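Local coordinates for protein eukaryotic translation initiation factor 4 gamma 5 (Trypanosoma cruzi, PDB 6OZU) that probably takes part in translation initiation as an eIF4G-family scaffold, its MIF4G domain resembling the region that docks the helicase eIF4A in relatives, at residues T98-A102 against N135-L139; I47-F51 against A90-C95. All coordinates share one frame; numbering follows the deposited sequence.

Helix 82-112 serves both contacts, meeting helix 40-53 through residues 90-95 and, slightly further along, helix 118-144 through residues 98-102. The centres of contact 1 and contact 2 lie about 11 Å apart, and the two touch directly. Their joint is aromatic: the rings of Phe138 and Phe51 meet edge-to-face, with Phe138 CE2 3.4 Å from Phe51 CD2. Thr98 OG1 approaches the same ring atom, Phe51 CD2, to 3.7 Å. Both contacts are buried; the centre of contact 1 lies about 6 Å, and that of contact 2 about 12 Å, from the centre of the chain. Together they continue one side-chain core across three helices of the MIF4G domain.

Contact 1 (T98-A102 against N135-L139)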
loop_
_atom_site.group_PDB
_atom_site.type_symbol
_atom_site.label_atom_id
_atom_site.label_comp_id
_atom_site.label_asym_id
_atom_site.label_seq_id
_atom_site.Cartn_x
_atom_site.Cartn_y
_atom_site.Cartn_z
ATOM N N THR A 98 -6.237 7.034 -3.931
ATOM C CA THR A 98 -6.108 5.608 -4.195
ATOM C C THR A 98 -6.855 4.725 -3.176
ATOM O O THR A 98 -7.522 3.758 -3.582
ATOM C CB THR A 98 -4.610 5.258 -4.210
ATOM O OG1 THR A 98 -3.989 6.004 -5.249
ATOM C CG2 THR A 98 -4.334 3.757 -4.404
ATOM N N PHE A 99 -6.687 4.994 -1.863
ATOM C CA PHE A 99 -7.282 4.109 -0.858
ATOM C C PHE A 99 -8.703 4.536 -0.495
ATOM O O PHE A 99 -9.487 3.684 -0.058
ATOM C CB PHE A 99 -6.350 3.882 0.358
ATOM C CG PHE A 99 -5.030 3.305 -0.113
ATOM C CD1 PHE A 99 -4.981 2.076 -0.773
ATOM C CD2 PHE A 99 -3.853 4.046 -0.016
ATOM C CE1 PHE A 99 -3.777 1.586 -1.289
ATOM C CE2 PHE A 99 -2.639 3.543 -0.534
ATOM C CZ PHE A 99 -2.615 2.320 -1.159
ATOM N N GLU A 100 -9.083 5.781 -0.826
ATOM C CA GLU A 100 -10.466 6.262 -0.672
ATOM C C GLU A 100 -11.320 5.575 -1.769
ATOM O O GLU A 100 -12.450 5.162 -1.506
ATOM C CB GLU A 100 -10.535 7.762 -0.886
ATOM C CG GLU A 100 -10.977 8.570 0.314
ATOM C CD GLU A 100 -11.155 10.039 -0.039
ATOM O OE1 GLU A 100 -12.212 10.385 -0.613
ATOM O OE2 GLU A 100 -10.227 10.833 0.226
ATOM N N ASN A 101 -10.754 5.460 -2.994
ATOM C CA ASN A 101 -11.360 4.782 -4.140
ATOM C C ASN A 101 -11.547 3.326 -3.800
ATOM O O ASN A 101 -12.660 2.818 -3.976
ATOM C CB ASN A 101 -10.473 4.889 -5.396
ATOM C CG ASN A 101 -10.414 6.238 -6.050
ATOM O OD1 ASN A 101 -11.248 7.122 -5.831
ATOM N ND2 ASN A 101 -9.397 6.439 -6.866
ATOM N N ALA A 102 -10.459 2.651 -3.299
ATOM C CA ALA A 102 -10.500 1.256 -2.886
ATOM C C ALA A 102 -11.590 1.018 -1.834
ATOM O O ALA A 102 -12.346 0.075 -1.993
ATOM C CB ALA A 102 -9.139 0.809 -2.392
ATOM N N ASN A 135 -4.516 -3.056 -4.982
ATOM C CA ASN A 135 -4.507 -1.907 -4.062
ATOM C C ASN A 135 -3.809 -2.232 -2.764
ATOM O O ASN A 135 -2.944 -1.474 -2.305
ATOM C CB ASN A 135 -5.931 -1.421 -3.771
ATOM C CG ASN A 135 -6.544 -0.611 -4.874
ATOM O OD1 ASN A 135 -7.572 -0.969 -5.441
ATOM N ND2 ASN A 135 -5.930 0.494 -5.213
ATOM N N ILE A 136 -4.221 -3.359 -2.156
ATOM C CA ILE A 136 -3.687 -3.905 -0.901
ATOM C C ILE A 136 -2.195 -4.222 -1.059
ATOM O O ILE A 136 -1.419 -3.839 -0.188
ATOM C CB ILE A 136 -4.530 -5.103 -0.379
ATOM C CG1 ILE A 136 -6.057 -4.794 -0.373
ATOM C CG2 ILE A 136 -4.048 -5.556 1.013
ATOM C CD1 ILE A 136 -6.570 -3.621 0.577
ATOM N N ASN A 137 -1.781 -4.809 -2.191
ATOM C CA ASN A 137 -0.352 -5.046 -2.458
ATOM C C ASN A 137 0.408 -3.697 -2.429
ATOM O O ASN A 137 1.351 -3.524 -1.639
ATOM C CB ASN A 137 -0.125 -5.778 -3.804
ATOM C CG ASN A 137 1.333 -6.076 -4.117
ATOM O OD1 ASN A 137 2.113 -6.498 -3.252
ATOM N ND2 ASN A 137 1.735 -5.863 -5.365
ATOM N N PHE A 138 -0.077 -2.725 -3.214
ATOM C CA PHE A 138 0.485 -1.388 -3.270
ATOM C C PHE A 138 0.596 -0.750 -1.865
ATOM O O PHE A 138 1.679 -0.255 -1.530
ATOM C CB PHE A 138 -0.311 -0.531 -4.238
ATOM C CG PHE A 138 0.257 0.845 -4.521
ATOM C CD1 PHE A 138 1.630 1.036 -4.674
ATOM C CD2 PHE A 138 -0.579 1.931 -4.702
ATOM C CE1 PHE A 138 2.151 2.292 -4.982
ATOM C CE2 PHE A 138 -0.056 3.179 -5.026
ATOM C CZ PHE A 138 1.306 3.355 -5.154
ATOM N N LEU A 139 -0.474 -0.829 -1.024
ATOM C CA LEU A 139 -0.460 -0.301 0.351
ATOM C C LEU A 139 0.720 -0.868 1.172
ATOM O O LEU A 139 1.389 -0.110 1.880
ATOM C CB LEU A 139 -1.799 -0.570 1.076
ATOM C CG LEU A 139 -1.939 0.016 2.504
ATOM C CD1 LEU A 139 -2.165 1.541 2.487
ATOM C CD2 LEU A 139 -3.057 -0.658 3.260
#
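The carbonyl oxygen Asn135 O has two close neighbours: Leu139 N donates the helical hydrogen bond to it at 2.9 Å, and from the other helix the ring edge of Phe99 brings CE1 to 3.3 Å from Asn135 O. The oxygen lies near the ring plane, so the aromatic C-H edge, rather than the pi cloud, faces the carbonyl. This belongs to the interior of a MIF4G domain, an all-helical, HEAT-like fold of packed, roughly antiparallel helices. The short axes of 98-102 and 135-139 run at 146° to one another and approach to 10.9 Å, and the Phe99 ring is the main side chain packed between them.

Leu139 covers one face of that ring, its CD1 lying 3.8 Å from the Phe99 ring centroid and 16° off the normal, the geometry of a CH-pi contact. With CG anti to the backbone N (chi1 -176°), Leu139 carries its branch back over the ring, while its CB approaches Phe99 CZ to 3.7 Å. The opposite face is covered near its rim by the methyl CG2 of Thr98, one residue earlier on the same helix, so the ring is sandwiched between two aliphatic groups. That methyl also reaches the edge of the Phe138 ring, near its plane. The hydroxyl of Thr98 is satisfied separately, by a hydrogen bond to Gln94 O one turn back.

Beyond the two segments, Val152 and Val156 of helix 150-162 touch Phe99, and Val156 also meets Leu139. Near Ala102, Gln132 NE2 hydrogen-bonds to Ala102 O. Of the CA atoms of the two segments, those of Ala102 and Asn135 are nearest, 6.9 Å apart, and the methyl Ala102 CB rests 3.9 Å from Asn135 CG.

Contact 2 (I47-F51 against A90-C95); sequences IQVIF and AIIRQC
Gln94 reaches from helix 82-112 over the ring of Phe51, and its chain can be followed outward atom by atom. Its CB stands over one face, 4.2 Å from the Phe51 ring centroid and 20° off the normal, which fits a CH-pi contact; the same Gln94 CB also meets the methyl Ile47 CG2. The next carbon, Gln94 CG, moves to the ring's root, 3.6 Å from Phe51 CG. A bend about the CB-CG bond turns the terminal amide toward Gln48. The two glutamine side chains cross at about a right angle, and their amide planes stand 66° apart. Gln94 OE1 lies 3.1 Å from Gln48 NE2 at an angle too poor for a hydrogen bond, while Gln94 NE2 lies 3.2 Å from Gln48 OE1.

Two more residues of the same helix touch the Phe51 ring. Cys95 SG sits at the edge, 4.9 Å from the Phe51 ring centroid, a sulfur-aromatic contact made in the ring plane rather than over the face. The ring end also meets a branch of Ile91, with Phe51 CZ 3.8 Å from Ile91 CG2. Ile47 lays its CG2 against Ile91 CG1 at 3.9 Å.

The short helix segments run in broadly the same direction, 44° apart with axes 10.3 Å from each other. Helix 63-76 joins the packing through Val70, which touches both Ile50 and Ile91, while helix 6-17 covers Val49 and Ile50 of helix 40-53.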
loop_
_atom_site.group_PDB
_atom_site.type_symbol
_atom_site.label_atom_id
_atom_site.label_comp_id
_atom_site.label_asym_id
_atom_site.label_seq_id
_atom_site.Cartn_x
_atom_site.Cartn_y
_atom_site.Cartn_z
ATOM N N ILE A 47 3.493 11.750 -10.079
ATOM C CA ILE A 47 3.059 10.959 -8.930
ATOM C C ILE A 47 1.810 10.152 -9.308
ATOM O O ILE A 47 1.776 8.964 -9.006
ATOM C CB ILE A 47 2.928 11.824 -7.632
ATOM C CG1 ILE A 47 4.248 12.557 -7.303
ATOM C CG2 ILE A 47 2.424 11.015 -6.423
ATOM C CD1 ILE A 47 5.527 11.695 -7.213
ATOM N N GLN A 48 0.849 10.773 -10.043
ATOM C CA GLN A 48 -0.389 10.146 -10.526
ATOM C C GLN A 48 -0.064 8.956 -11.452
ATOM O O GLN A 48 -0.650 7.888 -11.294
ATOM C CB GLN A 48 -1.279 11.194 -11.238
ATOM C CG GLN A 48 -2.631 10.672 -11.755
ATOM C CD GLN A 48 -3.818 11.048 -10.886
ATOM O OE1 GLN A 48 -4.016 12.214 -10.515
ATOM N NE2 GLN A 48 -4.652 10.065 -10.561
ATOM N N VAL A 49 0.901 9.131 -12.374
ATOM C CA VAL A 49 1.356 8.115 -13.329
ATOM C C VAL A 49 1.903 6.877 -12.614
ATOM O O VAL A 49 1.464 5.761 -12.907
ATOM C CB VAL A 49 2.355 8.718 -14.370
ATOM C CG1 VAL A 49 3.194 7.640 -15.067
ATOM C CG2 VAL A 49 1.614 9.547 -15.394
ATOM N N ILE A 50 2.843 7.075 -11.675
ATOM C CA ILE A 50 3.450 5.977 -10.921
ATOM C C ILE A 50 2.376 5.247 -10.086
ATOM O O ILE A 50 2.335 4.012 -10.102
ATOM C CB ILE A 50 4.664 6.472 -10.071
ATOM C CG1 ILE A 50 5.736 7.172 -10.963
ATOM C CG2 ILE A 50 5.269 5.317 -9.246
ATOM C CD1 ILE A 50 6.762 8.002 -10.256
ATOM N N PHE A 51 1.480 6.008 -9.407
ATOM C CA PHE A 51 0.410 5.448 -8.578
ATOM C C PHE A 51 -0.635 4.627 -9.386
ATOM O O PHE A 51 -1.118 3.612 -8.875
ATOM C CB PHE A 51 -0.242 6.529 -7.714
ATOM C CG PHE A 51 0.411 6.724 -6.358
ATOM C CD1 PHE A 51 1.742 7.120 -6.256
ATOM C CD2 PHE A 51 -0.319 6.559 -5.187
ATOM C CE1 PHE A 51 2.343 7.289 -5.006
ATOM C CE2 PHE A 51 0.278 6.757 -3.937
ATOM C CZ PHE A 51 1.602 7.120 -3.856
ATOM N N ALA A 90 1.985 15.617 -2.565
ATOM C CA ALA A 90 1.323 14.987 -3.709
ATOM C C ALA A 90 1.180 13.476 -3.454
ATOM O O ALA A 90 0.146 12.914 -3.817
ATOM C CB ALA A 90 2.090 15.254 -4.986
ATOM N N ILE A 91 2.192 12.829 -2.794
ATOM C CA ILE A 91 2.147 11.412 -2.370
ATOM C C ILE A 91 1.023 11.238 -1.327
ATOM O O ILE A 91 0.211 10.340 -1.490
ATOM C CB ILE A 91 3.523 10.839 -1.915
ATOM C CG1 ILE A 91 4.524 10.805 -3.091
ATOM C CG2 ILE A 91 3.376 9.430 -1.344
ATOM C CD1 ILE A 91 5.996 10.930 -2.675
ATOM N N ILE A 92 0.908 12.159 -0.338
ATOM C CA ILE A 92 -0.165 12.151 0.682
ATOM C C ILE A 92 -1.547 12.183 0.013
ATOM O O ILE A 92 -2.360 11.297 0.272
ATOM C CB ILE A 92 0.004 13.294 1.728
ATOM C CG1 ILE A 92 1.206 13.023 2.660
ATOM C CG2 ILE A 92 -1.284 13.535 2.532
ATOM C CD1 ILE A 92 1.728 14.253 3.432
ATOM N N ARG A 93 -1.774 13.157 -0.870
ATOM C CA ARG A 93 -3.018 13.339 -1.623
ATOM C C ARG A 93 -3.333 12.144 -2.526
ATOM O O ARG A 93 -4.481 11.697 -2.565
ATOM C CB ARG A 93 -2.997 14.657 -2.444
ATOM C CG ARG A 93 -3.184 15.901 -1.600
ATOM C CD ARG A 93 -3.338 17.189 -2.421
ATOM N NE ARG A 93 -2.168 18.067 -2.291
ATOM C CZ ARG A 93 -1.232 18.225 -3.227
ATOM N NH1 ARG A 93 -1.342 17.606 -4.402
ATOM N NH2 ARG A 93 -0.188 19.014 -3.003
ATOM N N GLN A 94 -2.332 11.643 -3.270
ATOM C CA GLN A 94 -2.542 10.506 -4.166
ATOM C C GLN A 94 -2.795 9.189 -3.393
ATOM O O GLN A 94 -3.535 8.351 -3.905
ATOM C CB GLN A 94 -1.420 10.382 -5.212
ATOM C CG GLN A 94 -1.787 9.598 -6.492
ATOM C CD GLN A 94 -2.976 10.102 -7.273
ATOM O OE1 GLN A 94 -3.890 9.341 -7.608
ATOM N NE2 GLN A 94 -2.988 11.380 -7.600
ATOM N N CYS A 95 -2.276 9.050 -2.145
ATOM C CA CYS A 95 -2.528 7.889 -1.249
ATOM C C CYS A 95 -3.973 7.960 -0.806
ATOM O O CYS A 95 -4.667 6.958 -0.762
ATOM C CB CYS A 95 -1.609 7.922 -0.031
ATOM S SG CYS A 95 0.030 7.227 -0.312
#